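Local coordinates for protein carbohydrate oxidase (PDB 3RJA) that oxidises the C1 hydroxyl of mono-, oligo- and polysaccharides to the lactone with FAD, passing the electrons to molecular oxygen to form hydrogen peroxide, at residues I3-L7 and T38-Q42; D21-D25 and Q87-M91; K66-H70 and G134-G139. All coordinates share one frame; numbering follows the deposited sequence. Where two conformers were deposited one is given.

The three contacts run through the FAD-binding part of the chain from its outer edge towards the flavin. Interaction 1 packs the N-terminal helix 2-9 on strand 39-42, an outermost strand of a three-stranded parallel sheet. Interaction 2, its centre about 13 Å away, joins helix 20-25 to the turn after the middle strand, 84-87; the two contacts meet through Ala41 and Gln87 and both touch the same ABL molecule. Interaction 3, about 11 Å from interaction 2 between centres, begins where strand 63-66 ends and holds the FAD diphosphate. Segments of interactions 1 and 2 alternate along the chain, as do those of 2 and 3, so neighbouring contacts are interlaced within one fold.

Interaction 1 of 3, residues I3-L7 and T38-Q42; sequences IEACL and TAIAQ. With ABL ((2R,3R,4R,5R)-4,5-dihydroxy-2-(hydroxymethyl)-6-oxopiperidin-3-yl beta-D-glucopyranoside), chain H.
The carboxylate of Glu4 comes up beside Thr38 and Ala39, with OE2 turned to the strand, 3.6 Å from Thr38 O. Two acceptors cannot bond directly, and a water settles the matter: it donates to Glu4 OE2 at 2.8 Å and to Thr38 O, and it accepts from Thr38 OG1. The other carboxylate oxygen, OE1, is hydrogen-bonded to Gly1 N. The threonine hydroxyl reaches this water because OG1 stands opposite the backbone N (chi1 -175°). The other flat group, the amide of Gln42, carries the ABL hydroxymethyl carbon on one side of its plane, C6A lying 3.6 Å from CD. Replacing this glutamine by an alanine would probably leave C6A without that cover and Arg90, which also packs on Gln42, with a gap beside it.

Between these polar ends the contact is aliphatic. Ile3 CG2 lies 4.0 Å from Ala39 CB, and Leu7 CD1 settles between the methyls of Ala39 and Ala41, 4.3 Å from Ala41 CB. Small alanines suit the strand here, since they let the branched helix residues approach closely. Ile3 and Leu7 also touch Leu84 and Cys55, and the disulfide Cys6-Cys55 ties the helix to helix 46-58. With axes 9.4 Å apart and 15° from parallel, this is classic alpha/beta layering, an N-terminal helix laid on the edge strand of the parallel sheet of the FAD-binding domain.

Interaction 2 of 3, residues D21-D25 and Q87-M91; sequences DYERD and QLDRM. With ABL ((2R,3R,4R,5R)-4,5-dihydroxy-2-(hydroxymethyl)-6-oxopiperidin-3-yl beta-D-glucopyranoside), chain H.
Arg24 and Asp89 form a salt bridge, NH2 to OD2 at 2.8 Å and nearly straight (171°); the oxygen lies in the guanidinium plane, yet the donor approaches from above the carboxylate. A water accepting from Arg24 NE and donating to Asp89 OD2 and Asp25 OD1 closes the same edge, and Arg111 is a second partner of Asp89. In one of its two conformers Arg90 gives NH1 to the syn lone pair of Asp25 OD1, 2.8 Å away, and also bonds Asp89 OD1 of its own segment. Its approach to Asp21, which has two conformers as well, is too short to be relied on. This salt-bridge network joins helix 20-25 to the type I turn Leu88-Met91, which follows the middle strand of the parallel sheet. The long, extended Arg24 (chi1 169°) reaches from the helix far enough to lay its guanidinium flat on that of Arg90, with centres 3.6 Å apart and planes at 18°; carboxylates at the rims would offset their like charges. Gln87 donates NE2 to Asp89 OD1 at 2.9 Å, its OE1 bonded to Lys66 NZ. The Gln87 amide also stacks on the Asp25 carboxylate, and Gln87 CG packs 3.5 Å from Asp25 CG.

Interaction 3 of 3, residues K66-H70 and G134-G139; sequences KSGGH and GVGISG. With FAD (flavin-adenine dinucleotide), chain B.
Gly68 and Gly136 bring their backbones together, CA to CA 3.6 Å, a closeness open to glycine alone because a CB on either would clash with the facing chain. Ser67 takes a weak hydrogen bond from Ser138 N, 3.4 Å from OG; both serine hydroxyls are bonded to Pro108 O. His70 is joined covalently to the flavin, ND1 to the C8M methyl at 1.5 Å, and Val135 presses on its ring, CG2 4.0 Å from the centroid in a CH-pi contact over the face. That methyl stands beside the backbone N, opposite the carbonyl carbon, and in this position it also meets FAD C8. Phe29 stacks on the same histidine.

Backbone amides of both segments hold the diphosphate. Ser67 N bonds FAD O1A at 2.7 Å, and Gly69 N shares that oxygen; Gly68 N and Gly139 N share O1P; His70 N and Gly136 N share O2P. Gly136 is the N-cap of helix 137-142, whose N-terminal end would favour the negative phosphate, and at Gly139 a side chain would collide with FAD O5'. Together they form a glycine-rich diphosphate site beside a histidyl-flavin linkage, consistent with the oxygen-dependent FAD-linked oxidoreductase family, many of whose members hold flavin through such a histidine.

Interaction 1 of 3, residues I3-L7 and T38-Q42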
loop_
_atom_site.group_PDB
_atom_site.type_symbol
_atom_site.label_atom_id
_atom_site.label_comp_id
_atom_site.label_asym_id
_atom_site.label_seq_id
_atom_site.Cartn_x
_atom_site.Cartn_y
_atom_site.Cartn_z
ATOM N N ILE A 3 1.284 27.250 -18.072
ATOM C CA ILE A 3 1.948 26.280 -17.180
ATOM C C ILE A 3 3.216 25.710 -17.823
ATOM O O ILE A 3 4.247 25.592 -17.159
ATOM C CB ILE A 3 0.968 25.129 -16.648
ATOM C CG1 ILE A 3 1.693 24.151 -15.723
ATOM C CG2 ILE A 3 0.248 24.402 -17.797
ATOM C CD1 ILE A 3 2.154 24.804 -14.334
ATOM N N GLU A 4 3.149 25.370 -19.110
ATOM C CA GLU A 4 4.345 24.891 -19.824
ATOM C C GLU A 4 5.454 25.973 -19.751
ATOM O O GLU A 4 6.595 25.699 -19.393
ATOM C CB GLU A 4 4.033 24.574 -21.289
ATOM C CG GLU A 4 3.102 23.357 -21.542
ATOM C CD GLU A 4 1.624 23.651 -21.289
ATOM O OE1 GLU A 4 1.255 24.840 -21.178
ATOM O OE2 GLU A 4 0.832 22.685 -21.217
ATOM N N ALA A 5 5.095 27.205 -20.085
ATOM C CA ALA A 5 6.046 28.329 -20.073
ATOM C C ALA A 5 6.651 28.477 -18.688
ATOM O O ALA A 5 7.859 28.622 -18.551
ATOM C CB ALA A 5 5.335 29.619 -20.470
ATOM N N CYS A 6 5.802 28.394 -17.661
ATOM C CA CYS A 6 6.264 28.540 -16.269
ATOM C C CYS A 6 7.276 27.469 -15.894
ATOM O O CYS A 6 8.285 27.767 -15.273
ATOM C CB CYS A 6 5.093 28.484 -15.277
ATOM S SG CYS A 6 5.597 28.829 -13.572
ATOM N N LEU A 7 6.981 26.220 -16.244
ATOM C CA LEU A 7 7.856 25.118 -15.908
ATOM C C LEU A 7 9.181 25.231 -16.684
ATOM O O LEU A 7 10.259 25.009 -16.129
ATOM C CB LEU A 7 7.159 23.777 -16.212
ATOM C CG LEU A 7 6.011 23.422 -15.280
ATOM C CD1 LEU A 7 5.171 22.265 -15.842
ATOM C CD2 LEU A 7 6.492 23.142 -13.827
ATOM N N THR A 38 -3.134 18.891 -16.641
ATOM C CA THR A 38 -2.883 20.027 -17.516
ATOM C C THR A 38 -1.452 19.996 -18.094
ATOM O O THR A 38 -1.224 20.431 -19.231
ATOM C CB THR A 38 -3.194 21.382 -16.871
ATOM O OG1 THR A 38 -3.028 22.385 -17.866
ATOM C CG2 THR A 38 -2.284 21.678 -15.673
ATOM N N ALA A 39 -0.509 19.485 -17.296
ATOM C CA ALA A 39 0.861 19.317 -17.728
ATOM C C ALA A 39 1.550 18.290 -16.852
ATOM O O ALA A 39 1.150 18.101 -15.710
ATOM C CB ALA A 39 1.627 20.686 -17.675
ATOM N N ILE A 40 2.589 17.639 -17.391
ATOM C CA ILE A 40 3.393 16.707 -16.625
ATOM C C ILE A 40 4.836 17.213 -16.505
ATOM O O ILE A 40 5.537 17.324 -17.518
ATOM C CB ILE A 40 3.391 15.310 -17.244
ATOM C CG1 ILE A 40 1.955 14.836 -17.564
ATOM C CG2 ILE A 40 4.094 14.296 -16.300
ATOM C CD1 ILE A 40 1.924 13.391 -18.179
ATOM N N ALA A 41 5.257 17.515 -15.260
ATOM C CA ALA A 41 6.632 17.894 -14.916
ATOM C C ALA A 41 7.402 16.621 -14.552
ATOM O O ALA A 41 7.118 15.987 -13.518
ATOM C CB ALA A 41 6.658 18.854 -13.741
ATOM N N GLN A 42 8.350 16.238 -15.406
ATOM C CA GLN A 42 9.113 15.007 -15.196
ATOM C C GLN A 42 10.404 15.409 -14.462
ATOM O O GLN A 42 11.425 15.734 -15.101
ATOM C CB GLN A 42 9.424 14.339 -16.532
ATOM C CG GLN A 42 9.940 12.897 -16.408
ATOM C CD GLN A 42 10.479 12.357 -17.723
ATOM O OE1 GLN A 42 9.774 11.639 -18.465
ATOM N NE2 GLN A 42 11.717 12.686 -18.019
HETATM C C1A ABL H . 8.963 14.109 -23.061
HETATM O O1A ABL H . 7.746 13.870 -23.238
HETATM C C2A ABL H . 9.960 14.106 -24.222
HETATM O O2A ABL H . 9.437 13.221 -25.209
HETATM C C3A ABL H . 11.322 13.554 -23.771
HETATM O O3A ABL H . 12.245 13.696 -24.866
HETATM C C4A ABL H . 11.834 14.331 -22.591
HETATM O O1 ABL H . 13.106 13.813 -22.162
HETATM C C5A ABL H . 10.839 14.016 -21.442
HETATM N N5 ABL H . 9.463 14.371 -21.833
HETATM C C6A ABL H . 11.184 14.869 -20.199
HETATM O O6A ABL H . 11.657 16.146 -20.587
HETATM C C1 ABL H . 14.317 14.606 -22.225
HETATM C C2 ABL H . 15.481 13.780 -21.645
HETATM O O2 ABL H . 15.212 13.417 -20.287
HETATM C C3 ABL H . 16.781 14.572 -21.711
HETATM O O3 ABL H . 17.829 13.688 -21.361
HETATM C C4 ABL H . 16.981 15.186 -23.132
HETATM O O4 ABL H . 18.073 16.094 -23.117
HETATM C C5 ABL H . 15.716 15.919 -23.594
HETATM O O5 ABL H . 14.640 14.970 -23.548
HETATM C C6 ABL H . 15.832 16.599 -24.964
HETATM O O6 ABL H . 16.206 15.757 -26.024
HETATM O O HOH W 1 -1.810 22.616 -20.346
#

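Interaction 2 of 3, residues D21-D25 and Q87-M91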
loop_
_atom_site.group_PDB
_atom_site.type_symbol
_atom_site.label_atom_id
_atom_site.label_comp_id
_atom_site.label_asym_id
_atom_site.label_seq_id
_atom_site.Cartn_x
_atom_site.Cartn_y
_atom_site.Cartn_z
ATOM N N ASP A 21 7.664 9.453 -23.872
ATOM C CA ASP A 21 7.680 9.796 -22.455
ATOM C C ASP A 21 6.294 10.202 -21.957
ATOM O O ASP A 21 5.874 9.749 -20.907
ATOM C CB ASP A 21 8.713 10.882 -22.150
ATOM C CG ASP A 21 10.122 10.311 -21.986
ATOM O OD1 ASP A 21 10.539 10.056 -20.832
ATOM O OD2 ASP A 21 10.807 10.091 -23.006
ATOM N N TYR A 22 5.586 11.026 -22.735
ATOM C CA TYR A 22 4.250 11.472 -22.323
ATOM C C TYR A 22 3.292 10.277 -22.229
ATOM O O TYR A 22 2.662 10.078 -21.190
ATOM C CB TYR A 22 3.693 12.555 -23.263
ATOM C CG TYR A 22 2.310 13.039 -22.877
ATOM C CD1 TYR A 22 1.171 12.385 -23.326
ATOM C CD2 TYR A 22 2.149 14.152 -22.063
ATOM C CE1 TYR A 22 -0.105 12.834 -22.969
ATOM C CE2 TYR A 22 0.902 14.591 -21.689
ATOM C CZ TYR A 22 -0.225 13.931 -22.142
ATOM O OH TYR A 22 -1.478 14.405 -21.778
ATOM N N GLU A 23 3.224 9.470 -23.301
ATOM C CA GLU A 23 2.370 8.288 -23.325
ATOM C C GLU A 23 2.648 7.341 -22.151
ATOM O O GLU A 23 1.715 6.825 -21.559
ATOM C CB GLU A 23 2.453 7.526 -24.666
ATOM C CG GLU A 23 1.921 8.332 -25.891
ATOM C CD GLU A 23 0.435 8.665 -25.827
ATOM O OE1 GLU A 23 -0.372 7.739 -25.657
ATOM O OE2 GLU A 23 0.072 9.857 -25.955
ATOM N N ARG A 24 3.929 7.098 -21.848
ATOM C CA ARG A 24 4.312 6.292 -20.705
ATOM C C ARG A 24 3.852 6.932 -19.371
ATOM O O ARG A 24 3.238 6.269 -18.546
ATOM C CB ARG A 24 5.833 6.087 -20.676
ATOM C CG ARG A 24 6.338 5.467 -19.361
ATOM C CD ARG A 24 7.863 5.235 -19.346
ATOM N NE ARG A 24 8.347 5.253 -17.968
ATOM C CZ ARG A 24 9.568 4.876 -17.578
ATOM N NH1 ARG A 24 10.438 4.419 -18.477
ATOM N NH2 ARG A 24 9.919 4.953 -16.284
ATOM N N ASP A 25 4.172 8.205 -19.173
ATOM C CA ASP A 25 3.935 8.872 -17.895
ATOM C C ASP A 25 2.429 9.099 -17.579
ATOM O O ASP A 25 2.028 9.126 -16.405
ATOM C CB ASP A 25 4.670 10.213 -17.849
ATOM C CG ASP A 25 6.209 10.080 -17.697
ATOM O OD1 ASP A 25 6.738 9.014 -17.331
ATOM O OD2 ASP A 25 6.911 11.093 -17.944
ATOM N N GLN A 87 5.685 14.140 -11.997
ATOM C CA GLN A 87 5.994 12.751 -12.346
ATOM C C GLN A 87 7.393 12.424 -11.778
ATOM O O GLN A 87 8.379 13.020 -12.209
ATOM C CB GLN A 87 5.998 12.595 -13.867
ATOM C CG GLN A 87 6.443 11.242 -14.371
ATOM C CD GLN A 87 5.555 10.110 -13.834
ATOM O OE1 GLN A 87 4.373 10.315 -13.561
ATOM N NE2 GLN A 87 6.124 8.927 -13.692
ATOM N N LEU A 88 7.461 11.509 -10.802
ATOM C CA LEU A 88 8.683 11.337 -10.001
ATOM C C LEU A 88 9.548 10.146 -10.406
ATOM O O LEU A 88 10.688 10.009 -9.937
ATOM C CB LEU A 88 8.339 11.223 -8.500
ATOM C CG LEU A 88 7.688 12.431 -7.821
ATOM C CD1 LEU A 88 7.185 12.093 -6.383
ATOM C CD2 LEU A 88 8.642 13.650 -7.783
ATOM N N ASP A 89 9.015 9.293 -11.276
ATOM C CA ASP A 89 9.575 7.966 -11.470
ATOM C C ASP A 89 10.941 7.878 -12.196
ATOM O O ASP A 89 11.449 6.763 -12.426
ATOM C CB ASP A 89 8.518 7.020 -12.076
ATOM C CG ASP A 89 8.561 6.976 -13.602
ATOM O OD1 ASP A 89 8.847 8.016 -14.228
ATOM O OD2 ASP A 89 8.279 5.890 -14.169
ATOM N N ARG A 90 11.551 9.010 -12.557
ATOM C CA ARG A 90 12.917 8.984 -13.101
ATOM C C ARG A 90 13.912 9.301 -11.981
ATOM O O ARG A 90 15.119 9.240 -12.185
ATOM C CB ARG A 90 13.110 9.970 -14.268
ATOM C CG ARG A 90 12.167 9.807 -15.457
ATOM C CD ARG A 90 12.132 8.371 -16.004
ATOM N NE ARG A 90 11.679 8.355 -17.391
ATOM C CZ ARG A 90 10.401 8.419 -17.753
ATOM N NH1 ARG A 90 9.450 8.498 -16.829
ATOM N NH2 ARG A 90 10.070 8.405 -19.036
ATOM N N MET A 91 13.392 9.656 -10.802
ATOM C CA MET A 91 14.235 9.911 -9.625
ATOM C C MET A 91 14.267 8.629 -8.774
ATOM O O MET A 91 13.417 8.407 -7.895
ATOM C CB MET A 91 13.715 11.097 -8.809
ATOM C CG MET A 91 13.636 12.426 -9.594
ATOM S SD MET A 91 12.675 13.639 -8.671
ATOM C CE MET A 91 13.905 14.029 -7.423
HETATM C C1A ABL H . 8.963 14.109 -23.061
HETATM O O1A ABL H . 7.746 13.870 -23.238
HETATM C C2A ABL H . 9.960 14.106 -24.222
HETATM O O2A ABL H . 9.437 13.221 -25.209
HETATM C C3A ABL H . 11.322 13.554 -23.771
HETATM O O3A ABL H . 12.245 13.696 -24.866
HETATM C C4A ABL H . 11.834 14.331 -22.591
HETATM O O1 ABL H . 13.106 13.813 -22.162
HETATM C C5A ABL H . 10.839 14.016 -21.442
HETATM N N5 ABL H . 9.463 14.371 -21.833
HETATM C C6A ABL H . 11.184 14.869 -20.199
HETATM O O6A ABL H . 11.657 16.146 -20.587
HETATM C C1 ABL H . 14.317 14.606 -22.225
HETATM C C2 ABL H . 15.481 13.780 -21.645
HETATM O O2 ABL H . 15.212 13.417 -20.287
HETATM C C3 ABL H . 16.781 14.572 -21.711
HETATM O O3 ABL H . 17.829 13.688 -21.361
HETATM C C4 ABL H . 16.981 15.186 -23.132
HETATM O O4 ABL H . 18.073 16.094 -23.117
HETATM C C5 ABL H . 15.716 15.919 -23.594
HETATM O O5 ABL H . 14.640 14.970 -23.548
HETATM C C6 ABL H . 15.832 16.599 -24.964
HETATM O O6 ABL H . 16.206 15.757 -26.024
HETATM O O HOH W 2 6.536 6.413 -16.073
#

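Interaction 3 of 3, residues K66-H70 and G134-G139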
loop_
_atom_site.group_PDB
_atom_site.type_symbol
_atom_site.label_atom_id
_atom_site.label_comp_id
_atom_site.label_asym_id
_atom_site.label_seq_id
_atom_site.Cartn_x
_atom_site.Cartn_y
_atom_site.Cartn_z
ATOM N N LYS A 66 3.053 11.810 -8.634
ATOM C CA LYS A 66 2.873 10.415 -9.035
ATOM C C LYS A 66 4.244 9.780 -8.917
ATOM O O LYS A 66 5.185 10.265 -9.527
ATOM C CB LYS A 66 2.344 10.276 -10.485
ATOM C CG LYS A 66 1.931 8.824 -10.857
ATOM C CD LYS A 66 0.818 8.761 -11.957
ATOM C CE LYS A 66 1.401 8.974 -13.368
ATOM N NZ LYS A 66 2.375 7.938 -13.742
ATOM N N SER A 67 4.342 8.709 -8.127
ATOM C CA SER A 67 5.600 8.050 -7.842
ATOM C C SER A 67 5.638 6.751 -8.688
ATOM O O SER A 67 6.181 6.760 -9.790
ATOM C CB SER A 67 5.686 7.794 -6.328
ATOM O OG SER A 67 6.818 7.047 -5.960
ATOM N N GLY A 68 5.041 5.653 -8.198
ATOM C CA GLY A 68 4.943 4.421 -8.997
ATOM C C GLY A 68 3.641 4.327 -9.795
ATOM O O GLY A 68 3.492 3.441 -10.652
ATOM N N GLY A 69 2.664 5.171 -9.436
ATOM C CA GLY A 69 1.393 5.248 -10.145
ATOM C C GLY A 69 0.452 4.110 -9.819
ATOM O O GLY A 69 -0.563 3.901 -10.509
ATOM N N HIS A 70 0.749 3.399 -8.742
ATOM C CA HIS A 70 -0.091 2.289 -8.317
ATOM C C HIS A 70 -1.399 2.615 -7.583
ATOM O O HIS A 70 -2.189 1.702 -7.300
ATOM C CB HIS A 70 0.752 1.220 -7.607
ATOM C CG HIS A 70 1.352 0.244 -8.568
ATOM N ND1 HIS A 70 0.807 -1.004 -8.792
ATOM C CD2 HIS A 70 2.392 0.365 -9.430
ATOM C CE1 HIS A 70 1.512 -1.620 -9.732
ATOM N NE2 HIS A 70 2.478 -0.814 -10.134
ATOM N N GLY A 134 6.847 -3.030 -9.028
ATOM C CA GLY A 134 6.590 -1.721 -9.649
ATOM C C GLY A 134 5.975 -0.638 -8.769
ATOM O O GLY A 134 5.933 0.537 -9.157
ATOM N N VAL A 135 5.521 -1.020 -7.569
ATOM C CA VAL A 135 4.976 -0.045 -6.625
ATOM C C VAL A 135 6.003 1.048 -6.304
ATOM O O VAL A 135 7.175 0.767 -6.097
ATOM C CB VAL A 135 4.438 -0.742 -5.348
ATOM C CG1 VAL A 135 4.100 0.267 -4.247
ATOM C CG2 VAL A 135 3.175 -1.529 -5.722
ATOM N N GLY A 136 5.565 2.297 -6.292
ATOM C CA GLY A 136 6.442 3.398 -5.939
ATOM C C GLY A 136 6.664 3.472 -4.429
ATOM O O GLY A 136 5.740 3.227 -3.634
ATOM N N ILE A 137 7.905 3.783 -4.043
ATOM C CA ILE A 137 8.258 4.043 -2.659
ATOM C C ILE A 137 7.349 5.109 -1.989
ATOM O O ILE A 137 6.960 4.935 -0.824
ATOM C CB ILE A 137 9.758 4.435 -2.525
ATOM C CG1 ILE A 137 10.196 4.409 -1.061
ATOM C CG2 ILE A 137 10.093 5.779 -3.186
ATOM C CD1 ILE A 137 11.645 4.868 -0.859
ATOM N N SER A 138 6.997 6.187 -2.713
ATOM C CA SER A 138 6.347 7.313 -2.019
ATOM C C SER A 138 4.907 7.044 -1.630
ATOM O O SER A 138 4.573 7.220 -0.485
ATOM C CB SER A 138 6.484 8.650 -2.755
ATOM O OG SER A 138 7.846 8.969 -2.920
ATOM N N GLY A 139 4.054 6.630 -2.572
ATOM C CA GLY A 139 2.677 6.261 -2.198
ATOM C C GLY A 139 2.610 5.156 -1.160
ATOM O O GLY A 139 1.783 5.186 -0.243
HETATM P PA FAD B . 1.011 6.747 -6.749
HETATM O O1A FAD B . 2.141 7.349 -7.541
HETATM O O2A FAD B . -0.249 6.489 -7.534
HETATM O O5B FAD B . 0.665 7.720 -5.521
HETATM C C5B FAD B . -0.183 7.259 -4.475
HETATM C C4B FAD B . -0.550 8.454 -3.578
HETATM O O4B FAD B . 0.627 8.958 -2.946
HETATM C C3B FAD B . -1.156 9.620 -4.357
HETATM O O3B FAD B . -2.021 10.352 -3.485
HETATM C C2B FAD B . 0.078 10.471 -4.637
HETATM O O2B FAD B . -0.151 11.829 -4.928
HETATM C C1B FAD B . 0.841 10.289 -3.333
HETATM N N9A FAD B . 2.270 10.495 -3.549
HETATM C C8A FAD B . 3.076 9.949 -4.543
HETATM N N7A FAD B . 4.334 10.428 -4.345
HETATM C C5A FAD B . 4.337 11.222 -3.263
HETATM C C6A FAD B . 5.354 11.954 -2.643
HETATM N N6A FAD B . 6.620 11.922 -3.116
HETATM N N1A FAD B . 5.030 12.681 -1.510
HETATM C C2A FAD B . 3.724 12.717 -1.034
HETATM N N3A FAD B . 2.708 12.028 -1.666
HETATM C C4A FAD B . 3.033 11.283 -2.760
HETATM N N1 FAD B . 0.074 -2.314 -0.831
HETATM C C2 FAD B . 0.578 -2.912 0.330
HETATM O O2 FAD B . 0.505 -2.354 1.432
HETATM N N3 FAD B . 1.226 -4.136 0.185
HETATM C C4 FAD B . 1.508 -4.752 -1.019
HETATM O O4 FAD B . 2.198 -5.795 -1.068
HETATM C C4X FAD B . 0.902 -4.106 -2.225
HETATM N N5 FAD B . 1.096 -4.628 -3.424
HETATM C C5X FAD B . 0.645 -4.004 -4.563
HETATM C C6 FAD B . 0.942 -4.530 -5.847
HETATM C C7 FAD B . 0.611 -3.839 -6.997
HETATM C C7M FAD B . 0.926 -4.428 -8.389
HETATM C C8 FAD B . 0.082 -2.532 -6.882
HETATM C C8M FAD B . -0.274 -1.724 -8.113
HETATM C C9 FAD B . -0.277 -2.031 -5.639
HETATM C C9A FAD B . 0.018 -2.740 -4.457
HETATM N N10 FAD B . -0.205 -2.193 -3.170
HETATM C C10 FAD B . 0.148 -2.896 -2.029
HETATM C "C1'" FAD B . -0.885 -0.862 -3.049
HETATM C "C2'" FAD B . 0.143 0.251 -2.899
HETATM O "O2'" FAD B . 0.687 0.213 -1.586
HETATM C "C3'" FAD B . -0.522 1.595 -3.094
HETATM O "O3'" FAD B . -1.222 1.619 -4.319
HETATM C "C4'" FAD B . 0.538 2.709 -3.037
HETATM O "O4'" FAD B . -0.069 3.895 -2.626
HETATM C "C5'" FAD B . 1.248 2.886 -4.382
HETATM O "O5'" FAD B . 2.220 3.889 -4.272
HETATM P P FAD B . 2.725 4.634 -5.624
HETATM O O1P FAD B . 3.831 5.595 -5.307
HETATM O O2P FAD B . 3.115 3.585 -6.667
HETATM O O3P FAD B . 1.354 5.331 -6.066
#